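Local coordinates for fructooligosaccharide ABC transporter substrate-binding protein FusA (Streptococcus pneumoniae, PDB 5G60), which binds fructooligosaccharides, preferring tetrasaccharides and larger, and serves as the solute-binding subunit of the ABC transporter that imports them into the cell, at residues A440-Y445 and E471-S476. Sequence-based numbering, arbitrary orientation.
Sequences ADMNDY and EKYGLS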
loop_
_atom_site.group_PDB
_atom_site.type_symbol
_atom_site.label_atom_id
_atom_site.label_comp_id
_atom_site.label_asym_id
_atom_site.label_seq_id
_atom_site.Cartn_x
_atom_site.Cartn_y
_atom_site.Cartn_z
ATOM N N ALA A 440 -3.079 -17.476 9.189
ATOM C CA ALA A 440 -1.826 -17.815 9.829
ATOM C C ALA A 440 -1.137 -18.982 9.102
ATOM O O ALA A 440 0.059 -18.960 9.000
ATOM C CB ALA A 440 -2.038 -18.158 11.295
ATOM N N ASP A 441 -1.908 -19.956 8.584
ATOM C CA ASP A 441 -1.371 -20.998 7.738
ATOM C C ASP A 441 -1.134 -20.578 6.285
ATOM O O ASP A 441 -0.069 -20.802 5.721
ATOM C CB ASP A 441 -2.325 -22.194 7.749
ATOM C CG ASP A 441 -2.312 -22.957 9.083
ATOM O OD1 ASP A 441 -1.237 -23.061 9.738
ATOM O OD2 ASP A 441 -3.374 -23.498 9.451
ATOM N N MET A 442 -2.146 -19.966 5.680
ATOM C CA MET A 442 -2.148 -19.758 4.227
ATOM C C MET A 442 -1.103 -18.785 3.740
ATOM O O MET A 442 -0.461 -19.019 2.708
ATOM C CB MET A 442 -3.527 -19.249 3.722
ATOM C CG MET A 442 -4.582 -20.308 3.744
ATOM S SD MET A 442 -5.921 -19.953 2.588
ATOM C CE MET A 442 -6.307 -18.251 3.071
ATOM N N ASN A 443 -0.992 -17.669 4.457
ATOM C CA ASN A 443 -0.334 -16.522 3.918
ATOM C C ASN A 443 1.093 -16.796 3.496
ATOM O O ASN A 443 1.461 -16.593 2.294
ATOM C CB ASN A 443 -0.424 -15.324 4.895
ATOM C CG ASN A 443 -1.789 -14.646 4.878
ATOM O OD1 ASN A 443 -2.775 -15.109 4.283
ATOM N ND2 ASN A 443 -1.852 -13.548 5.548
ATOM N N ASP A 444 1.922 -17.210 4.450
ATOM C CA ASP A 444 3.315 -17.483 4.101
ATOM C C ASP A 444 3.419 -18.741 3.221
ATOM O O ASP A 444 4.278 -18.764 2.355
ATOM C CB ASP A 444 4.202 -17.563 5.338
ATOM C CG ASP A 444 4.466 -16.177 5.956
ATOM O OD1 ASP A 444 4.677 -15.200 5.200
ATOM O OD2 ASP A 444 4.468 -16.044 7.203
ATOM N N TYR A 445 2.534 -19.742 3.410
ATOM C CA TYR A 445 2.526 -20.950 2.577
ATOM C C TYR A 445 2.380 -20.577 1.101
ATOM O O TYR A 445 3.132 -21.071 0.270
ATOM C CB TYR A 445 1.404 -21.870 3.002
ATOM C CG TYR A 445 1.256 -23.166 2.200
ATOM C CD1 TYR A 445 2.173 -24.213 2.322
ATOM C CD2 TYR A 445 0.151 -23.354 1.349
ATOM C CE1 TYR A 445 2.031 -25.403 1.615
ATOM C CE2 TYR A 445 -0.019 -24.538 0.643
ATOM C CZ TYR A 445 0.913 -25.532 0.770
ATOM O OH TYR A 445 0.686 -26.605 0.037
ATOM N N GLU A 471 -7.139 -26.420 1.257
ATOM C CA GLU A 471 -8.414 -26.834 1.834
ATOM C C GLU A 471 -8.274 -27.288 3.301
ATOM O O GLU A 471 -9.119 -26.926 4.120
ATOM C CB GLU A 471 -9.134 -27.887 0.982
ATOM C CG GLU A 471 -9.514 -27.356 -0.412
ATOM C CD GLU A 471 -10.553 -26.212 -0.371
ATOM O OE1 GLU A 471 -11.203 -26.055 0.691
ATOM O OE2 GLU A 471 -10.715 -25.456 -1.380
ATOM N N LYS A 472 -7.187 -27.984 3.652
ATOM C CA LYS A 472 -6.982 -28.429 5.047
ATOM C C LYS A 472 -6.871 -27.232 5.983
ATOM O O LYS A 472 -7.427 -27.250 7.082
ATOM C CB LYS A 472 -5.750 -29.347 5.257
ATOM C CG LYS A 472 -5.561 -30.573 4.352
ATOM C CD LYS A 472 -6.793 -31.435 4.085
ATOM C CE LYS A 472 -7.841 -30.849 3.096
ATOM N NZ LYS A 472 -8.172 -31.671 1.893
ATOM N N TYR A 473 -6.178 -26.184 5.546
ATOM C CA TYR A 473 -6.145 -24.900 6.291
ATOM C C TYR A 473 -7.445 -24.142 6.460
ATOM O O TYR A 473 -7.515 -23.187 7.246
ATOM C CB TYR A 473 -5.149 -23.941 5.644
ATOM C CG TYR A 473 -3.726 -24.424 5.603
ATOM C CD1 TYR A 473 -3.206 -25.338 6.563
ATOM C CD2 TYR A 473 -2.874 -23.950 4.622
ATOM C CE1 TYR A 473 -1.888 -25.756 6.505
ATOM C CE2 TYR A 473 -1.553 -24.353 4.573
ATOM C CZ TYR A 473 -1.075 -25.251 5.515
ATOM O OH TYR A 473 0.225 -25.636 5.393
ATOM N N GLY A 474 -8.444 -24.496 5.665
ATOM C CA GLY A 474 -9.776 -23.937 5.797
ATOM C C GLY A 474 -10.177 -22.968 4.692
ATOM O O GLY A 474 -11.093 -22.174 4.873
ATOM N N LEU A 475 -9.530 -23.051 3.537
ATOM C CA LEU A 475 -9.866 -22.178 2.446
ATOM C C LEU A 475 -11.395 -22.055 2.181
ATOM O O LEU A 475 -11.900 -20.959 1.983
ATOM C CB LEU A 475 -9.096 -22.598 1.192
ATOM C CG LEU A 475 -9.363 -21.764 -0.064
ATOM C CD1 LEU A 475 -9.146 -20.276 0.178
ATOM C CD2 LEU A 475 -8.500 -22.304 -1.187
ATOM N N SER A 476 -12.144 -23.158 2.235
ATOM C CA SER A 476 -13.591 -23.115 1.942
ATOM C C SER A 476 -14.392 -22.313 2.937
ATOM O O SER A 476 -15.292 -21.533 2.533
ATOM C CB SER A 476 -14.217 -24.497 1.952
ATOM O OG SER A 476 -13.852 -25.131 0.789
HETATM O O HOH W 1 -5.935 -23.110 9.423
#
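Asp441 meets Tyr473 through its CB, which sits over the middle of the phenol ring: the distance from Asp441 CB to the ring centroid is 3.4 Å, and the approach is 14° off the ring normal, a CH-pi contact. With CG beside its own backbone N (chi1 -72°), Asp441 lays its carboxylate over the same ring, the two planes stacked at a modest tilt, and carries OD2 toward the backbone of Tyr473. One water completes the link, donating to Asp441 OD2 at 2.6 Å and to Tyr473 O at 2.7 Å, so Asp441 and the Tyr473 carbonyl are bridged by solvent.

One residue on, Met442 touches two residues. Its CG runs past the tyrosine side chain, 4.1 Å from Tyr473 CD2, while Met442 SD lies 4.0 Å from Leu475 CD1, the two side chains crossing at about a right angle.

A helical turn after Asp441, Tyr445 presents a ring face to the edge of Tyr473. The planes stand at 89° with centroids 5.4 Å apart, a T-shaped pair in which Tyr473 CE2 comes to 3.8 Å from Tyr445 CD2. Tyr473 is thus held over one face by Asp441 and at its edge by Tyr445.

The second segment is a helix-to-helix corner: Gly474, at positive phi, forms a Schellman motif, with Gly474 N bonded to Glu471 O, and is also the N-cap of the next helix. Leu475 also lies near the calcium-binding residues Phe220 and Asp223. The contact therefore docks the corner between helices 459-472 and 475-490 against helix 429-456, and Leu470 of helix 459-472 adds to the packing of Met442, Tyr445 and Leu475.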